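Local coordinates for protein mRNA-capping enzyme subunit alpha (Saccharomyces cerevisiae, PDB 3KYH) that catalyses the second step of mRNA capping, transferring GMP from GTP through a covalent enzyme-GMP intermediate to the 5'-diphosphate end of RNA, at residues 288-302 against 325-339. Sequence-based numbering, arbitrary orientation.
Sequences VKPVFSLYVWQGGAD and TYRKFAELSVSDEEW
The ring of Tyr-295 carries Lys-328 CB over the centre of one face, 3.5 Å from the ring centroid, while the backbone carbonyl carbon of Tyr-326 lies at its edge and Tyr-295 CD2 meets Tyr-326 CB at 3.5 Å. The Tyr-326 ring has Val-296 N at its edge, in plane, and Tyr-295 CB close by. Lys-328 suits this place because its CB makes the CH-pi contact and its NZ still reaches Glu-331 OE1 in a salt bridge. Trp-339 offers a broad indole face to Lys-289 CB, 3.7 Å from the centroid of its six-membered ring; the bent Lys-289 chain runs back along it to bond NZ to Asp-336 OD2 at 2.8 Å. Phe-292, a flat apolar ring, packs against Leu-332 CB and Val-334 CG2. Losing the ring to an alanine at Tyr-295 is likely to leave Lys-328 CB without its aromatic face and open a gap beside Tyr-326 CB. In the C-terminal OB-family domain, weakly bonded strand 326-331 runs roughly antiparallel to 293-297, skewed at 133°, with Leu-294 N bonding Ala-330 O at 3.1 Å. The Lys-289 bridge crosses between the segments, whereas that of Lys-328 stays within 325-339; each carboxylate probably offsets its lysine's charge.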
loop_
_atom_site.group_PDB
_atom_site.type_symbol
_atom_site.label_atom_id
_atom_site.label_comp_id
_atom_site.label_asym_id
_atom_site.label_seq_id
_atom_site.Cartn_x
_atom_site.Cartn_y
_atom_site.Cartn_z
ATOM N N VAL C 288 -20.310 -49.260 28.930
ATOM C CA VAL C 288 -21.174 -49.837 27.877
ATOM C C VAL C 288 -22.034 -48.731 27.213
ATOM O O VAL C 288 -22.549 -47.856 27.931
ATOM C CB VAL C 288 -22.060 -51.026 28.376
ATOM C CG1 VAL C 288 -22.319 -52.008 27.238
ATOM C CG2 VAL C 288 -21.408 -51.798 29.513
ATOM N N LYS C 289 -22.201 -48.813 25.879
ATOM C CA LYS C 289 -22.747 -47.738 24.999
ATOM C C LYS C 289 -23.769 -46.710 25.507
ATOM O O LYS C 289 -24.686 -47.053 26.267
ATOM C CB LYS C 289 -23.118 -48.217 23.569
ATOM C CG LYS C 289 -24.116 -49.365 23.405
ATOM C CD LYS C 289 -23.986 -50.012 22.011
ATOM C CE LYS C 289 -24.244 -51.520 22.036
ATOM N NZ LYS C 289 -23.335 -52.337 22.922
ATOM N N PRO C 290 -23.583 -45.433 25.112
ATOM C CA PRO C 290 -24.524 -44.368 25.460
ATOM C C PRO C 290 -25.202 -43.686 24.253
ATOM O O PRO C 290 -25.209 -44.257 23.164
ATOM C CB PRO C 290 -23.648 -43.405 26.257
ATOM C CG PRO C 290 -22.195 -43.769 25.879
ATOM C CD PRO C 290 -22.255 -44.855 24.848
ATOM N N VAL C 291 -25.798 -42.511 24.446
ATOM C CA VAL C 291 -26.606 -41.881 23.387
ATOM C C VAL C 291 -25.711 -41.087 22.433
ATOM O O VAL C 291 -24.869 -40.313 22.904
ATOM C CB VAL C 291 -27.723 -40.922 23.919
ATOM C CG1 VAL C 291 -28.920 -40.943 22.995
ATOM C CG2 VAL C 291 -28.166 -41.256 25.339
ATOM N N PHE C 292 -25.910 -41.278 21.118
ATOM C CA PHE C 292 -25.160 -40.570 20.059
ATOM C C PHE C 292 -26.020 -39.751 19.102
ATOM O O PHE C 292 -26.402 -40.212 18.016
ATOM C CB PHE C 292 -24.077 -41.413 19.329
ATOM C CG PHE C 292 -24.370 -42.894 19.189
ATOM C CD1 PHE C 292 -24.368 -43.741 20.304
ATOM C CD2 PHE C 292 -24.477 -43.472 17.926
ATOM C CE1 PHE C 292 -24.583 -45.122 20.171
ATOM C CE2 PHE C 292 -24.674 -44.853 17.772
ATOM C CZ PHE C 292 -24.743 -45.673 18.903
ATOM N N SER C 293 -26.297 -38.525 19.547
ATOM C CA SER C 293 -27.127 -37.527 18.838
ATOM C C SER C 293 -26.413 -36.800 17.705
ATOM O O SER C 293 -25.307 -36.282 17.880
ATOM C CB SER C 293 -27.649 -36.480 19.821
ATOM O OG SER C 293 -26.594 -36.044 20.661
ATOM N N LEU C 294 -27.090 -36.698 16.570
ATOM C CA LEU C 294 -26.467 -36.184 15.361
ATOM C C LEU C 294 -26.981 -34.772 14.989
ATOM O O LEU C 294 -28.148 -34.590 14.638
ATOM C CB LEU C 294 -26.510 -37.256 14.237
ATOM C CG LEU C 294 -27.204 -38.648 14.285
ATOM C CD1 LEU C 294 -27.056 -39.422 12.997
ATOM C CD2 LEU C 294 -26.724 -39.602 15.384
ATOM N N TYR C 295 -26.106 -33.772 15.134
ATOM C CA TYR C 295 -26.447 -32.347 14.941
ATOM C C TYR C 295 -25.979 -31.741 13.601
ATOM O O TYR C 295 -24.952 -32.143 13.050
ATOM C CB TYR C 295 -25.887 -31.475 16.078
ATOM C CG TYR C 295 -26.219 -31.836 17.532
ATOM C CD1 TYR C 295 -25.809 -33.060 18.090
ATOM C CD2 TYR C 295 -26.832 -30.903 18.384
ATOM C CE1 TYR C 295 -26.074 -33.375 19.416
ATOM C CE2 TYR C 295 -27.090 -31.210 19.728
ATOM C CZ TYR C 295 -26.708 -32.453 20.243
ATOM O OH TYR C 295 -26.958 -32.791 21.574
ATOM N N VAL C 296 -26.707 -30.724 13.130
ATOM C CA VAL C 296 -26.482 -30.087 11.822
ATOM C C VAL C 296 -26.177 -28.585 11.901
ATOM O O VAL C 296 -26.975 -27.796 12.429
ATOM C CB VAL C 296 -27.668 -30.331 10.841
ATOM C CG1 VAL C 296 -27.846 -31.836 10.563
ATOM C CG2 VAL C 296 -28.972 -29.690 11.344
ATOM N N TRP C 297 -25.037 -28.191 11.337
ATOM C CA TRP C 297 -24.553 -26.816 11.481
ATOM C C TRP C 297 -25.365 -25.781 10.704
ATOM O O TRP C 297 -25.635 -25.956 9.518
ATOM C CB TRP C 297 -23.028 -26.702 11.280
ATOM C CG TRP C 297 -22.547 -26.336 9.899
ATOM C CD1 TRP C 297 -22.541 -27.140 8.789
ATOM C CD2 TRP C 297 -21.971 -25.080 9.488
ATOM N NE1 TRP C 297 -22.003 -26.464 7.714
ATOM C CE2 TRP C 297 -21.651 -25.198 8.111
ATOM C CE3 TRP C 297 -21.702 -23.869 10.146
ATOM C CZ2 TRP C 297 -21.083 -24.144 7.374
ATOM C CZ3 TRP C 297 -21.119 -22.835 9.420
ATOM C CH2 TRP C 297 -20.823 -22.977 8.045
ATOM N N GLN C 298 -25.786 -24.738 11.416
ATOM C CA GLN C 298 -26.575 -23.641 10.863
ATOM C C GLN C 298 -25.806 -22.329 11.043
ATOM O O GLN C 298 -25.087 -22.150 12.034
ATOM C CB GLN C 298 -27.920 -23.576 11.590
ATOM C CG GLN C 298 -29.076 -22.958 10.798
ATOM C CD GLN C 298 -30.303 -22.647 11.666
ATOM O OE1 GLN C 298 -30.179 -22.124 12.779
ATOM N NE2 GLN C 298 -31.496 -22.938 11.135
ATOM N N GLY C 299 -25.956 -21.423 10.077
ATOM C CA GLY C 299 -25.300 -20.114 10.112
ATOM C C GLY C 299 -23.798 -20.184 9.891
ATOM O O GLY C 299 -23.347 -20.640 8.836
ATOM N N GLY C 300 -23.036 -19.735 10.891
ATOM C CA GLY C 300 -21.570 -19.697 10.840
ATOM C C GLY C 300 -20.943 -19.623 12.221
ATOM O O GLY C 300 -20.196 -18.688 12.529
ATOM N N ALA C 301 -21.246 -20.619 13.049
ATOM C CA ALA C 301 -20.804 -20.638 14.445
ATOM C C ALA C 301 -19.894 -21.815 14.818
ATOM O O ALA C 301 -19.319 -21.825 15.911
ATOM C CB ALA C 301 -22.009 -20.548 15.387
ATOM N N ASP C 302 -19.751 -22.769 13.897
ATOM C CA ASP C 302 -18.915 -23.966 14.062
ATOM C C ASP C 302 -17.420 -23.689 14.274
ATOM O O ASP C 302 -16.800 -24.258 15.179
ATOM C CB ASP C 302 -19.161 -24.942 12.897
ATOM C CG ASP C 302 -17.922 -25.739 12.510
ATOM O OD1 ASP C 302 -17.160 -25.242 11.653
ATOM O OD2 ASP C 302 -17.735 -26.865 13.022
ATOM N N THR C 325 -24.806 -23.139 16.756
ATOM C CA THR C 325 -24.579 -23.890 15.518
ATOM C C THR C 325 -25.166 -25.316 15.488
ATOM O O THR C 325 -25.168 -25.945 14.430
ATOM C CB THR C 325 -23.069 -23.912 15.134
ATOM O OG1 THR C 325 -22.897 -24.537 13.858
ATOM C CG2 THR C 325 -22.214 -24.644 16.182
ATOM N N TYR C 326 -25.684 -25.824 16.607
ATOM C CA TYR C 326 -26.166 -27.211 16.621
ATOM C C TYR C 326 -27.511 -27.594 17.257
ATOM O O TYR C 326 -27.741 -27.414 18.460
ATOM C CB TYR C 326 -25.048 -28.168 17.069
ATOM C CG TYR C 326 -23.995 -28.410 16.006
ATOM C CD1 TYR C 326 -22.668 -28.027 16.203
ATOM C CD2 TYR C 326 -24.340 -28.982 14.780
ATOM C CE1 TYR C 326 -21.712 -28.226 15.206
ATOM C CE2 TYR C 326 -23.399 -29.198 13.793
ATOM C CZ TYR C 326 -22.095 -28.801 14.001
ATOM O OH TYR C 326 -21.186 -29.031 13.001
ATOM N N ARG C 327 -28.371 -28.163 16.416
ATOM C CA ARG C 327 -29.625 -28.805 16.821
ATOM C C ARG C 327 -29.671 -30.180 16.151
ATOM O O ARG C 327 -29.406 -30.289 14.953
ATOM C CB ARG C 327 -30.827 -27.962 16.395
ATOM C CG ARG C 327 -32.171 -28.671 16.495
ATOM C CD ARG C 327 -33.254 -27.942 15.698
ATOM N NE ARG C 327 -33.036 -27.985 14.251
ATOM C CZ ARG C 327 -33.993 -27.833 13.333
ATOM N NH1 ARG C 327 -35.266 -27.652 13.692
ATOM N NH2 ARG C 327 -33.676 -27.887 12.037
ATOM N N LYS C 328 -30.012 -31.206 16.926
ATOM C CA LYS C 328 -29.983 -32.603 16.485
ATOM C C LYS C 328 -31.357 -33.119 16.092
ATOM O O LYS C 328 -32.361 -32.645 16.630
ATOM C CB LYS C 328 -29.421 -33.494 17.607
ATOM C CG LYS C 328 -30.179 -33.503 18.975
ATOM C CD LYS C 328 -30.924 -34.828 19.243
ATOM C CE LYS C 328 -31.143 -35.066 20.745
ATOM N NZ LYS C 328 -31.187 -36.522 21.103
ATOM N N PHE C 329 -31.411 -34.076 15.162
ATOM C CA PHE C 329 -32.630 -34.883 15.032
ATOM C C PHE C 329 -32.556 -36.382 15.310
ATOM O O PHE C 329 -33.462 -36.942 15.938
ATOM C CB PHE C 329 -33.575 -34.578 13.855
ATOM C CG PHE C 329 -33.013 -33.727 12.751
ATOM C CD1 PHE C 329 -32.985 -34.230 11.444
ATOM C CD2 PHE C 329 -32.718 -32.378 12.961
ATOM C CE1 PHE C 329 -32.568 -33.440 10.383
ATOM C CE2 PHE C 329 -32.320 -31.569 11.904
ATOM C CZ PHE C 329 -32.242 -32.102 10.613
ATOM N N ALA C 330 -31.504 -37.045 14.861
ATOM C CA ALA C 330 -31.560 -38.500 14.944
ATOM C C ALA C 330 -30.572 -39.163 15.885
ATOM O O ALA C 330 -29.560 -38.571 16.276
ATOM C CB ALA C 330 -31.522 -39.143 13.555
ATOM N N GLU C 331 -30.957 -40.365 16.305
ATOM C CA GLU C 331 -30.086 -41.316 16.985
ATOM C C GLU C 331 -29.599 -42.343 15.949
ATOM O O GLU C 331 -30.356 -42.739 15.040
ATOM C CB GLU C 331 -30.841 -41.980 18.149
ATOM C CG GLU C 331 -30.901 -41.218 19.528
ATOM C CD GLU C 331 -31.040 -39.682 19.474
ATOM O OE1 GLU C 331 -31.999 -39.130 20.058
ATOM O OE2 GLU C 331 -30.154 -39.015 18.907
ATOM N N LEU C 332 -28.315 -42.692 16.035
ATOM C CA LEU C 332 -27.712 -43.620 15.080
ATOM C C LEU C 332 -28.139 -45.056 15.375
ATOM O O LEU C 332 -29.329 -45.300 15.515
ATOM C CB LEU C 332 -26.189 -43.436 15.005
ATOM C CG LEU C 332 -25.431 -44.053 13.813
ATOM C CD1 LEU C 332 -25.578 -43.184 12.564
ATOM C CD2 LEU C 332 -23.946 -44.290 14.135
ATOM N N SER C 333 -27.197 -45.993 15.464
ATOM C CA SER C 333 -27.470 -47.425 15.702
ATOM C C SER C 333 -26.203 -48.269 15.592
ATOM O O SER C 333 -25.698 -48.566 14.498
ATOM C CB SER C 333 -28.586 -48.015 14.809
ATOM O OG SER C 333 -28.406 -47.691 13.438
ATOM N N VAL C 334 -25.696 -48.644 16.758
ATOM C CA VAL C 334 -24.477 -49.428 16.833
ATOM C C VAL C 334 -24.786 -50.793 17.448
ATOM O O VAL C 334 -25.036 -50.898 18.654
ATOM C CB VAL C 334 -23.335 -48.622 17.515
ATOM C CG1 VAL C 334 -22.154 -49.507 17.892
ATOM C CG2 VAL C 334 -22.873 -47.518 16.570
ATOM N N SER C 335 -24.818 -51.800 16.571
ATOM C CA SER C 335 -25.054 -53.206 16.923
ATOM C C SER C 335 -23.915 -53.808 17.767
ATOM O O SER C 335 -22.878 -53.161 17.973
ATOM C CB SER C 335 -25.395 -54.041 15.664
ATOM O OG SER C 335 -24.267 -54.419 14.873
ATOM N N ASP C 336 -24.118 -55.030 18.264
ATOM C CA ASP C 336 -23.202 -55.640 19.249
ATOM C C ASP C 336 -21.866 -56.235 18.770
ATOM O O ASP C 336 -20.998 -56.559 19.601
ATOM C CB ASP C 336 -23.945 -56.613 20.176
ATOM C CG ASP C 336 -24.257 -56.011 21.545
ATOM O OD1 ASP C 336 -24.775 -56.763 22.406
ATOM O OD2 ASP C 336 -23.972 -54.808 21.773
ATOM N N GLU C 337 -21.745 -56.436 17.454
ATOM C CA GLU C 337 -20.495 -56.843 16.817
ATOM C C GLU C 337 -19.946 -55.596 16.138
ATOM O O GLU C 337 -18.862 -55.609 15.537
ATOM C CB GLU C 337 -20.755 -57.942 15.784
ATOM C CG GLU C 337 -19.608 -58.946 15.645
ATOM C CD GLU C 337 -19.470 -59.567 14.255
ATOM O OE1 GLU C 337 -18.440 -60.220 14.017
ATOM O OE2 GLU C 337 -20.351 -59.414 13.384
ATOM N N GLU C 338 -20.734 -54.525 16.246
ATOM C CA GLU C 338 -20.399 -53.189 15.744
ATOM C C GLU C 338 -19.933 -52.259 16.862
ATOM O O GLU C 338 -19.382 -51.193 16.588
ATOM C CB GLU C 338 -21.592 -52.570 15.002
ATOM C CG GLU C 338 -21.823 -53.147 13.604
ATOM C CD GLU C 338 -23.037 -52.574 12.898
ATOM O OE1 GLU C 338 -23.584 -51.538 13.345
ATOM O OE2 GLU C 338 -23.446 -53.180 11.885
ATOM N N TRP C 339 -20.151 -52.647 18.114
ATOM C CA TRP C 339 -19.668 -51.844 19.231
ATOM C C TRP C 339 -18.212 -52.188 19.511
ATOM O O TRP C 339 -17.370 -51.283 19.615
ATOM C CB TRP C 339 -20.555 -52.013 20.467
ATOM C CG TRP C 339 -20.209 -51.115 21.638
ATOM C CD1 TRP C 339 -20.022 -51.510 22.932
ATOM C CD2 TRP C 339 -20.025 -49.683 21.628
ATOM N NE1 TRP C 339 -19.746 -50.423 23.729
ATOM C CE2 TRP C 339 -19.738 -49.291 22.956
ATOM C CE3 TRP C 339 -20.080 -48.695 20.631
ATOM C CZ2 TRP C 339 -19.501 -47.953 23.313
ATOM C CZ3 TRP C 339 -19.859 -47.361 20.993
ATOM C CH2 TRP C 339 -19.565 -47.007 22.319
#